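Local coordinates for Alr1585 protein (Nostoc sp., PDB 5C2I) that probably uses hydrogen peroxide to oxidise dyes and other substrates at a bound haem, as DyP-type peroxidases do, at residues G416-P419 and L420-Q423; Y442-Q445 and L446-N449; H328-T331 and R332-P336. The protein carries 1 engineered substitution. All blocks are in the same frame, centred on the assembly; numbering follows the deposited sequence.

Interaction 1: residues G416-P419 and L420-Q423; sequences GPDP and LIGQ. With HEM (protoporphyrin IX containing Fe), chain E.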
loop_
_atom_site.group_PDB
_atom_site.type_symbol
_atom_site.label_atom_id
_atom_site.label_comp_id
_atom_site.label_asym_id
_atom_site.label_seq_id
_atom_site.Cartn_x
_atom_site.Cartn_y
_atom_site.Cartn_z
ATOM N N GLY A 416 -23.716 -18.596 33.904
ATOM C CA GLY A 416 -22.741 -19.431 33.219
ATOM C C GLY A 416 -21.412 -18.705 33.166
ATOM O O GLY A 416 -21.324 -17.518 33.455
ATOM N N PRO A 417 -20.356 -19.422 32.782
ATOM C CA PRO A 417 -19.057 -18.780 32.636
ATOM C C PRO A 417 -19.016 -17.797 31.467
ATOM O O PRO A 417 -19.796 -17.919 30.508
ATOM C CB PRO A 417 -18.109 -19.952 32.390
ATOM C CG PRO A 417 -18.975 -21.085 31.921
ATOM C CD PRO A 417 -20.345 -20.849 32.447
ATOM N N ASP A 418 -18.091 -16.829 31.558
ATOM C CA ASP A 418 -17.706 -16.005 30.409
ATOM C C ASP A 418 -17.372 -16.953 29.229
ATOM O O ASP A 418 -16.528 -17.822 29.397
ATOM C CB ASP A 418 -16.479 -15.191 30.848
ATOM C CG ASP A 418 -15.930 -14.259 29.791
ATOM O OD1 ASP A 418 -15.821 -14.639 28.594
ATOM O OD2 ASP A 418 -15.539 -13.140 30.215
ATOM N N PRO A 419 -18.100 -16.852 28.066
ATOM C CA PRO A 419 -17.908 -17.837 26.985
ATOM C C PRO A 419 -16.607 -17.631 26.227
ATOM O O PRO A 419 -16.127 -18.545 25.549
ATOM C CB PRO A 419 -19.093 -17.573 26.055
ATOM C CG PRO A 419 -19.361 -16.109 26.260
ATOM C CD PRO A 419 -19.170 -15.899 27.738
ATOM N N LEU A 420 -15.978 -16.475 26.430
ATOM C CA LEU A 420 -14.684 -16.217 25.834
ATOM C C LEU A 420 -13.531 -16.761 26.659
ATOM O O LEU A 420 -12.687 -17.467 26.128
ATOM C CB LEU A 420 -14.539 -14.683 25.636
ATOM C CG LEU A 420 -13.415 -14.219 24.735
ATOM C CD1 LEU A 420 -13.643 -14.686 23.302
ATOM C CD2 LEU A 420 -13.272 -12.687 24.778
ATOM N N ILE A 421 -13.490 -16.467 27.976
ATOM C CA ILE A 421 -12.331 -16.790 28.807
ATOM C C ILE A 421 -12.647 -17.592 30.075
ATOM O O ILE A 421 -11.731 -17.975 30.825
ATOM C CB ILE A 421 -11.568 -15.508 29.279
ATOM C CG1 ILE A 421 -12.429 -14.672 30.221
ATOM C CG2 ILE A 421 -11.088 -14.699 28.127
ATOM C CD1 ILE A 421 -11.670 -13.673 31.082
ATOM N N GLY A 422 -13.913 -17.897 30.330
ATOM C CA GLY A 422 -14.270 -18.602 31.521
ATOM C C GLY A 422 -13.801 -20.054 31.529
ATOM O O GLY A 422 -14.007 -20.777 30.554
ATOM N N GLN A 423 -13.209 -20.484 32.630
ATOM C CA GLN A 423 -12.780 -21.899 32.821
ATOM C C GLN A 423 -13.368 -22.452 34.099
ATOM O O GLN A 423 -13.161 -21.851 35.154
ATOM C CB GLN A 423 -11.241 -22.022 32.984
ATOM C CG GLN A 423 -10.432 -20.929 32.486
ATOM C CD GLN A 423 -8.940 -21.218 32.520
ATOM O OE1 GLN A 423 -8.416 -21.781 31.584
ATOM N NE2 GLN A 423 -8.250 -20.707 33.525
HETATM C CHA HEM E . -12.345 -6.335 27.042
HETATM C CHB HEM E . -10.972 -9.902 24.101
HETATM C CHC HEM E . -8.766 -12.086 27.813
HETATM C CHD HEM E . -10.373 -8.634 30.759
HETATM C C1A HEM E . -12.181 -7.128 25.918
HETATM C C2A HEM E . -12.730 -6.848 24.631
HETATM C C3A HEM E . -12.342 -7.850 23.811
HETATM C C4A HEM E . -11.541 -8.725 24.578
HETATM C CMA HEM E . -12.632 -8.006 22.343
HETATM C CAA HEM E . -13.594 -5.648 24.223
HETATM C CBA HEM E . -12.876 -4.378 23.758
HETATM C CGA HEM E . -12.016 -3.865 24.879
HETATM O O1A HEM E . -12.483 -3.136 25.803
HETATM O O2A HEM E . -10.824 -4.179 24.888
HETATM C C1B HEM E . -10.210 -10.776 24.875
HETATM C C2B HEM E . -9.559 -11.950 24.358
HETATM C C3B HEM E . -8.918 -12.530 25.362
HETATM C C4B HEM E . -9.236 -11.727 26.545
HETATM C CMB HEM E . -9.588 -12.382 22.935
HETATM C CAB HEM E . -8.031 -13.719 25.409
HETATM C CBB HEM E . -7.344 -14.186 24.352
HETATM C C1C HEM E . -9.052 -11.359 28.980
HETATM C C2C HEM E . -8.750 -11.740 30.271
HETATM C C3C HEM E . -9.232 -10.765 31.106
HETATM C C4C HEM E . -9.805 -9.780 30.294
HETATM C CMC HEM E . -7.983 -12.950 30.718
HETATM C CAC HEM E . -9.223 -10.697 32.566
HETATM C CBC HEM E . -9.244 -11.683 33.429
HETATM C C1D HEM E . -10.937 -7.684 29.909
HETATM C C2D HEM E . -11.461 -6.427 30.432
HETATM C C3D HEM E . -12.050 -5.806 29.419
HETATM C C4D HEM E . -11.824 -6.692 28.257
HETATM C CMD HEM E . -11.394 -5.905 31.858
HETATM C CAD HEM E . -12.699 -4.452 29.465
HETATM C CBD HEM E . -14.168 -4.494 29.901
HETATM C CGD HEM E . -14.712 -3.104 29.958
HETATM O O1D HEM E . -15.725 -2.887 29.298
HETATM O O2D HEM E . -14.174 -2.178 30.655
HETATM N NA HEM E . -11.520 -8.319 25.891
HETATM N NB HEM E . -10.048 -10.743 26.160
HETATM N NC HEM E . -9.785 -10.208 28.996
HETATM N ND HEM E . -11.240 -7.845 28.619
HETATM FE FE HEM E . -10.689 -9.266 27.437
HETATM O O HOH W 1 -16.084 -20.597 28.567
HETATM O O HOH W 2 -13.753 -19.058 23.857
HETATM O O HOH W 3 -8.576 -8.322 27.101
#

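Interaction 2: residues Y442-Q445 and L446-N449; sequences YNFQ and LWIN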
loop_
_atom_site.group_PDB
_atom_site.type_symbol
_atom_site.label_atom_id
_atom_site.label_comp_id
_atom_site.label_asym_id
_atom_site.label_seq_id
_atom_site.Cartn_x
_atom_site.Cartn_y
_atom_site.Cartn_z
ATOM N N TYR A 442 -27.160 -22.519 25.201
ATOM C CA TYR A 442 -26.148 -23.022 24.268
ATOM C C TYR A 442 -24.828 -23.032 25.023
ATOM O O TYR A 442 -24.472 -22.041 25.695
ATOM C CB TYR A 442 -26.062 -22.128 23.024
ATOM C CG TYR A 442 -25.125 -22.554 21.942
ATOM C CD1 TYR A 442 -23.756 -22.264 22.012
ATOM C CD2 TYR A 442 -25.600 -23.186 20.809
ATOM C CE1 TYR A 442 -22.878 -22.638 20.998
ATOM C CE2 TYR A 442 -24.728 -23.568 19.791
ATOM C CZ TYR A 442 -23.367 -23.276 19.892
ATOM O OH TYR A 442 -22.546 -23.645 18.855
ATOM N N ASN A 443 -24.116 -24.143 24.928
ATOM C CA ASN A 443 -22.811 -24.273 25.603
ATOM C C ASN A 443 -21.733 -23.787 24.644
ATOM O O ASN A 443 -21.296 -24.540 23.781
ATOM C CB ASN A 443 -22.504 -25.704 25.990
ATOM C CG ASN A 443 -23.014 -26.103 27.344
ATOM O OD1 ASN A 443 -22.239 -26.696 28.109
ATOM N ND2 ASN A 443 -24.259 -25.807 27.666
ATOM N N PHE A 444 -21.337 -22.515 24.766
ATOM C CA PHE A 444 -20.309 -22.006 23.907
ATOM C C PHE A 444 -18.979 -22.534 24.452
ATOM O O PHE A 444 -18.700 -22.459 25.657
ATOM C CB PHE A 444 -20.294 -20.474 23.825
ATOM C CG PHE A 444 -19.466 -19.959 22.682
ATOM C CD1 PHE A 444 -20.004 -19.867 21.412
ATOM C CD2 PHE A 444 -18.128 -19.571 22.890
ATOM C CE1 PHE A 444 -19.242 -19.423 20.342
ATOM C CE2 PHE A 444 -17.369 -19.136 21.825
ATOM C CZ PHE A 444 -17.922 -19.052 20.554
ATOM N N GLN A 445 -18.178 -23.126 23.577
ATOM C CA GLN A 445 -16.973 -23.760 24.025
ATOM C C GLN A 445 -15.852 -22.759 24.253
ATOM O O GLN A 445 -15.819 -21.681 23.653
ATOM C CB GLN A 445 -16.579 -24.799 23.024
ATOM C CG GLN A 445 -15.390 -25.645 23.401
ATOM C CD GLN A 445 -15.621 -26.416 24.687
ATOM O OE1 GLN A 445 -15.380 -25.887 25.771
ATOM N NE2 GLN A 445 -16.150 -27.624 24.579
ATOM N N LEU A 446 -14.942 -23.133 25.149
ATOM C CA LEU A 446 -13.756 -22.309 25.455
ATOM C C LEU A 446 -12.713 -22.570 24.395
ATOM O O LEU A 446 -12.258 -23.700 24.228
ATOM C CB LEU A 446 -13.207 -22.653 26.841
ATOM C CG LEU A 446 -11.922 -21.978 27.292
ATOM C CD1 LEU A 446 -12.096 -20.486 27.335
ATOM C CD2 LEU A 446 -11.494 -22.532 28.650
ATOM N N TRP A 447 -12.360 -21.526 23.642
ATOM C CA TRP A 447 -11.427 -21.623 22.548
ATOM C C TRP A 447 -10.100 -20.885 22.830
ATOM O O TRP A 447 -9.344 -20.580 21.898
ATOM C CB TRP A 447 -12.083 -21.112 21.291
ATOM C CG TRP A 447 -13.214 -21.959 20.869
ATOM C CD1 TRP A 447 -14.530 -21.550 20.790
ATOM C CD2 TRP A 447 -13.213 -23.367 20.555
ATOM N NE1 TRP A 447 -15.307 -22.595 20.396
ATOM C CE2 TRP A 447 -14.534 -23.717 20.245
ATOM C CE3 TRP A 447 -12.218 -24.366 20.491
ATOM C CZ2 TRP A 447 -14.902 -25.028 19.903
ATOM C CZ3 TRP A 447 -12.583 -25.660 20.154
ATOM C CH2 TRP A 447 -13.905 -25.980 19.845
ATOM N N ILE A 448 -9.841 -20.617 24.107
ATOM C CA ILE A 448 -8.600 -20.002 24.597
ATOM C C ILE A 448 -7.912 -20.967 25.557
ATOM O O ILE A 448 -8.584 -21.550 26.430
ATOM C CB ILE A 448 -8.930 -18.655 25.260
ATOM C CG1 ILE A 448 -9.436 -17.701 24.175
ATOM C CG2 ILE A 448 -7.728 -18.094 25.992
ATOM C CD1 ILE A 448 -10.077 -16.404 24.679
ATOM N N ASN A 449 -6.628 -21.241 25.337
ATOM C CA ASN A 449 -5.862 -22.165 26.175
ATOM C C ASN A 449 -4.704 -21.426 26.823
ATOM O O ASN A 449 -3.920 -20.763 26.120
ATOM C CB ASN A 449 -5.255 -23.302 25.352
ATOM C CG ASN A 449 -6.249 -23.945 24.419
ATOM O OD1 ASN A 449 -7.328 -24.364 24.843
ATOM N ND2 ASN A 449 -5.896 -24.022 23.118
#

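Interaction 3: residues H328-T331 and R332-P336; sequences HSHT and RKTNP. With HEM (protoporphyrin IX containing Fe), chain E.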
loop_
_atom_site.group_PDB
_atom_site.type_symbol
_atom_site.label_atom_id
_atom_site.label_comp_id
_atom_site.label_asym_id
_atom_site.label_seq_id
_atom_site.Cartn_x
_atom_site.Cartn_y
_atom_site.Cartn_z
ATOM N N HIS A 328 -23.537 -12.843 30.675
ATOM C CA HIS A 328 -22.349 -13.635 30.435
ATOM C C HIS A 328 -21.336 -13.037 29.458
ATOM O O HIS A 328 -20.248 -13.573 29.353
ATOM C CB HIS A 328 -22.737 -15.053 29.961
ATOM C CG HIS A 328 -23.411 -15.055 28.626
ATOM N ND1 HIS A 328 -24.745 -15.322 28.460
ATOM C CD2 HIS A 328 -22.926 -14.807 27.393
ATOM C CE1 HIS A 328 -25.054 -15.242 27.176
ATOM N NE2 HIS A 328 -23.969 -14.924 26.512
ATOM N N SER A 329 -21.709 -11.988 28.710
ATOM C CA SER A 329 -20.848 -11.460 27.684
ATOM C C SER A 329 -19.549 -10.991 28.316
ATOM O O SER A 329 -19.551 -10.440 29.420
ATOM C CB SER A 329 -21.530 -10.328 26.917
ATOM O OG SER A 329 -22.744 -10.759 26.303
ATOM N N HIS A 330 -18.453 -11.225 27.612
ATOM C CA HIS A 330 -17.126 -10.902 28.154
ATOM C C HIS A 330 -17.018 -9.495 28.800
ATOM O O HIS A 330 -16.488 -9.382 29.918
ATOM C CB HIS A 330 -16.082 -11.100 27.073
ATOM C CG HIS A 330 -14.670 -10.840 27.525
ATOM N ND1 HIS A 330 -14.073 -11.534 28.554
ATOM C CD2 HIS A 330 -13.719 -10.017 27.020
ATOM C CE1 HIS A 330 -12.807 -11.158 28.657
ATOM N NE2 HIS A 330 -12.570 -10.255 27.729
ATOM N N THR A 331 -17.500 -8.464 28.112
ATOM C CA THR A 331 -17.408 -7.099 28.645
ATOM C C THR A 331 -18.189 -6.905 29.909
ATOM O O THR A 331 -17.739 -6.226 30.834
ATOM C CB THR A 331 -17.821 -5.997 27.618
ATOM O OG1 THR A 331 -19.136 -6.247 27.161
ATOM C CG2 THR A 331 -16.860 -5.957 26.434
ATOM N N ARG A 332 -19.335 -7.557 29.992
ATOM C CA ARG A 332 -20.187 -7.390 31.146
ATOM C C ARG A 332 -19.752 -8.255 32.347
ATOM O O ARG A 332 -19.975 -7.868 33.496
ATOM C CB ARG A 332 -21.644 -7.701 30.766
ATOM C CG ARG A 332 -22.659 -7.258 31.811
ATOM C CD ARG A 332 -24.045 -7.107 31.251
ATOM N NE ARG A 332 -24.942 -6.549 32.243
ATOM C CZ ARG A 332 -26.172 -6.102 31.997
ATOM N NH1 ARG A 332 -26.677 -6.078 30.768
ATOM N NH2 ARG A 332 -26.869 -5.547 32.987
ATOM N N LYS A 333 -19.110 -9.396 32.080
ATOM C CA LYS A 333 -18.494 -10.212 33.128
ATOM C C LYS A 333 -17.249 -9.529 33.732
ATOM O O LYS A 333 -17.103 -9.466 34.959
ATOM C CB LYS A 333 -18.045 -11.539 32.556
ATOM C CG LYS A 333 -19.182 -12.524 32.391
ATOM C CD LYS A 333 -19.500 -13.232 33.713
ATOM C CE LYS A 333 -19.912 -14.671 33.570
ATOM N NZ LYS A 333 -19.872 -15.434 34.850
ATOM N N THR A 334 -16.415 -8.942 32.875
ATOM C CA THR A 334 -15.155 -8.381 33.328
ATOM C C THR A 334 -15.307 -6.947 33.820
ATOM O O THR A 334 -14.495 -6.493 34.633
ATOM C CB THR A 334 -14.069 -8.458 32.243
ATOM O OG1 THR A 334 -14.503 -7.749 31.078
ATOM C CG2 THR A 334 -13.750 -9.862 31.878
ATOM N N ASN A 335 -16.314 -6.228 33.329
ATOM C CA ASN A 335 -16.626 -4.902 33.801
ATOM C C ASN A 335 -18.129 -4.746 33.930
ATOM O O ASN A 335 -18.833 -4.408 32.970
ATOM C CB ASN A 335 -16.058 -3.800 32.928
ATOM C CG ASN A 335 -16.326 -2.414 33.540
ATOM O OD1 ASN A 335 -17.010 -2.305 34.573
ATOM N ND2 ASN A 335 -15.850 -1.365 32.889
ATOM N N PRO A 336 -18.648 -5.046 35.124
ATOM C CA PRO A 336 -20.099 -5.052 35.277
ATOM C C PRO A 336 -20.755 -3.662 35.208
ATOM O O PRO A 336 -21.989 -3.587 35.224
ATOM C CB PRO A 336 -20.301 -5.699 36.674
ATOM C CG PRO A 336 -19.073 -6.503 36.914
ATOM C CD PRO A 336 -17.967 -5.694 36.261
HETATM C CHA HEM E . -12.345 -6.335 27.042
HETATM C CHB HEM E . -10.972 -9.902 24.101
HETATM C CHC HEM E . -8.766 -12.086 27.813
HETATM C CHD HEM E . -10.373 -8.634 30.759
HETATM C C1A HEM E . -12.181 -7.128 25.918
HETATM C C2A HEM E . -12.730 -6.848 24.631
HETATM C C3A HEM E . -12.342 -7.850 23.811
HETATM C C4A HEM E . -11.541 -8.725 24.578
HETATM C CMA HEM E . -12.632 -8.006 22.343
HETATM C CAA HEM E . -13.594 -5.648 24.223
HETATM C CBA HEM E . -12.876 -4.378 23.758
HETATM C CGA HEM E . -12.016 -3.865 24.879
HETATM O O1A HEM E . -12.483 -3.136 25.803
HETATM O O2A HEM E . -10.824 -4.179 24.888
HETATM C C1B HEM E . -10.210 -10.776 24.875
HETATM C C2B HEM E . -9.559 -11.950 24.358
HETATM C C3B HEM E . -8.918 -12.530 25.362
HETATM C C4B HEM E . -9.236 -11.727 26.545
HETATM C CMB HEM E . -9.588 -12.382 22.935
HETATM C CAB HEM E . -8.031 -13.719 25.409
HETATM C CBB HEM E . -7.344 -14.186 24.352
HETATM C C1C HEM E . -9.052 -11.359 28.980
HETATM C C2C HEM E . -8.750 -11.740 30.271
HETATM C C3C HEM E . -9.232 -10.765 31.106
HETATM C C4C HEM E . -9.805 -9.780 30.294
HETATM C CMC HEM E . -7.983 -12.950 30.718
HETATM C CAC HEM E . -9.223 -10.697 32.566
HETATM C CBC HEM E . -9.244 -11.683 33.429
HETATM C C1D HEM E . -10.937 -7.684 29.909
HETATM C C2D HEM E . -11.461 -6.427 30.432
HETATM C C3D HEM E . -12.050 -5.806 29.419
HETATM C C4D HEM E . -11.824 -6.692 28.257
HETATM C CMD HEM E . -11.394 -5.905 31.858
HETATM C CAD HEM E . -12.699 -4.452 29.465
HETATM C CBD HEM E . -14.168 -4.494 29.901
HETATM C CGD HEM E . -14.712 -3.104 29.958
HETATM O O1D HEM E . -15.725 -2.887 29.298
HETATM O O2D HEM E . -14.174 -2.178 30.655
HETATM N NA HEM E . -11.520 -8.319 25.891
HETATM N NB HEM E . -10.048 -10.743 26.160
HETATM N NC HEM E . -9.785 -10.208 28.996
HETATM N ND HEM E . -11.240 -7.845 28.619
HETATM FE FE HEM E . -10.689 -9.266 27.437
HETATM O O HOH W 3 -8.576 -8.322 27.101
#

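Interaction 1: residues G416-P419 and L420-Q423
Pro-417 opens the contact by setting its ring CB 4.2 Å from Gly-422 CA; a side-chain carbon on Gly-422 would collide with this CB and with Asp-418 O. Asp-418 comes next and carries the turn. With CG anti to the backbone N (chi1 -180°), its carboxylate folds forward over the following amides as an Asx turn. OD1 takes Leu-420 N at 2.8 Å nearly end-on to the C-O bond, and Ile-421 N from above the carboxylate plane at 3.0 Å. The backbone closes the same loop, Gly-422 N reaching Asp-418 O at 2.8 Å, and a water bridges Asp-418 O and Gly-422 O. OD2 lies 3.5 Å from Ile-421 CG1 and is hydrogen-bonded to His-330 ND1. Pro-419 forms the bend, and its carbonyl shares a second water with Leu-420 O. Beyond it, Leu-420 CD2 and Ile-421 CG2 pack on the haem, CG2 lying 3.5 Å from HEM CHC. With an alanine here instead of Asp-418, both amides would probably lose their common acceptor and the imidazole of His-330 would be freer to turn. One carboxylate thus shapes the turn with one oxygen and probably helps orient the iron's histidine with the other.

Interaction 2: residues Y442-Q445 and L446-N449
Gln-445 and Trp-447 meet in the extended run that leads into strand 448-458, part of the antiparallel sheet in the C-terminal half of this DyP-type alpha+beta fold. The aliphatic part of Gln-445 lies over one face of the indole: CG is 3.8 Å from the centroid of the Trp-447 six-membered ring, only 20° off its normal, a CH-pi contact set toward the rim. The side chain starts extended, CG anti to the backbone N, then bends at chi2, which brings the amide back beside its own backbone. There OE1 accepts Leu-446 N at 2.9 Å, in the carbonyl plane and on a lone pair, and it is also bonded to Ser-425 OG. This pair of bonds should fix the amide's rotation, and its plane stands 84° from that of the indole. Leu-446 itself adds CB, 4.0 Å from Gln-445 OE1, although its CB points away overall from residues 442-445; its side chain also touches Ser-425. Phe-444 completes the cluster at the edge of the indole. The two aromatic groups form an offset edge-to-face pair with planes at 90°, the five-membered ring of Trp-447 giving its edge to the phenyl face, and Phe-444 CE2 lies 3.9 Å from Trp-447 CD1. Asp-269 ties the run to helix 263-277, its OD2 accepting both Gln-445 N and Trp-447 NE1. Within residues 442-449 the nearest approach to the indole comes from the backbone, Gln-445 O lying 3.1 Å from Trp-447 CD1.

Interaction 3: residues H328-T331 and R332-P336
His-330 O is gripped twice by Thr-334: by N at 3.0 Å, the i to i+4 bond of a short helix, and by OG1 at 2.8 Å. The two donors arrive from opposite faces of the carbonyl plane. The hydroxyl can reach back because chi1 (59°) places OG1 between the backbone N and the carbonyl carbon. Lys-333 N meets Ser-329 O almost head-on at 2.9 Å, and Asn-335 N closes the last turn on Thr-331 O. Within this frame His-330 points NE2 at the haem iron, 2.1 Å away, and a water fills the opposite axial position at 2.3 Å. The imidazole stands edge-on to the porphyrin, its rim turned toward HEM NA, and Asp-418 accepts from ND1. Where the helix ends, Asn-335 ND2 gives a straight bond (166°) to HEM O2D at 2.9 Å, so one turn holds both the iron and a propionate. Packing adds to these bonds: the side chains of Thr-334 and His-330 cross obliquely, Thr-334 CG2 lying 3.6 Å from His-330 CE1, and Lys-333 CG lies 3.4 Å from His-328 O. Lys-333 NZ continues to the carbonyls of Phe-410, Trp-404 and Gly-416, and Arg-332 makes a salt bridge with Asp-339. Helix 330-334 is joined by backbone bonds to Ile-288 and Val-289 at the end of helix 281-289, while Thr-334 and Pro-336 rest on Met-400 and Trp-404 of helix 397-405.

Interactions 1 and 3, with centres 10 Å apart, both touch the haem and together form part of its proximal side. Asp-418 OD2 lies 2.7 Å from His-330 ND1, so the turn of interaction 1 is the second shell of the iron ligand held by interaction 3. Interaction 2 backs the turn from behind, its centre 7 Å from that of interaction 1. Leu-420 O packs against Ile-448 CD1 at 3.2 Å and Pro-419 O against Phe-444 CD2 at 3.5 Å, and Ile-448 itself touches the haem. Interactions 2 and 3 do not meet, their nearest atoms being about 7 Å apart; residues 416-423 lie against both.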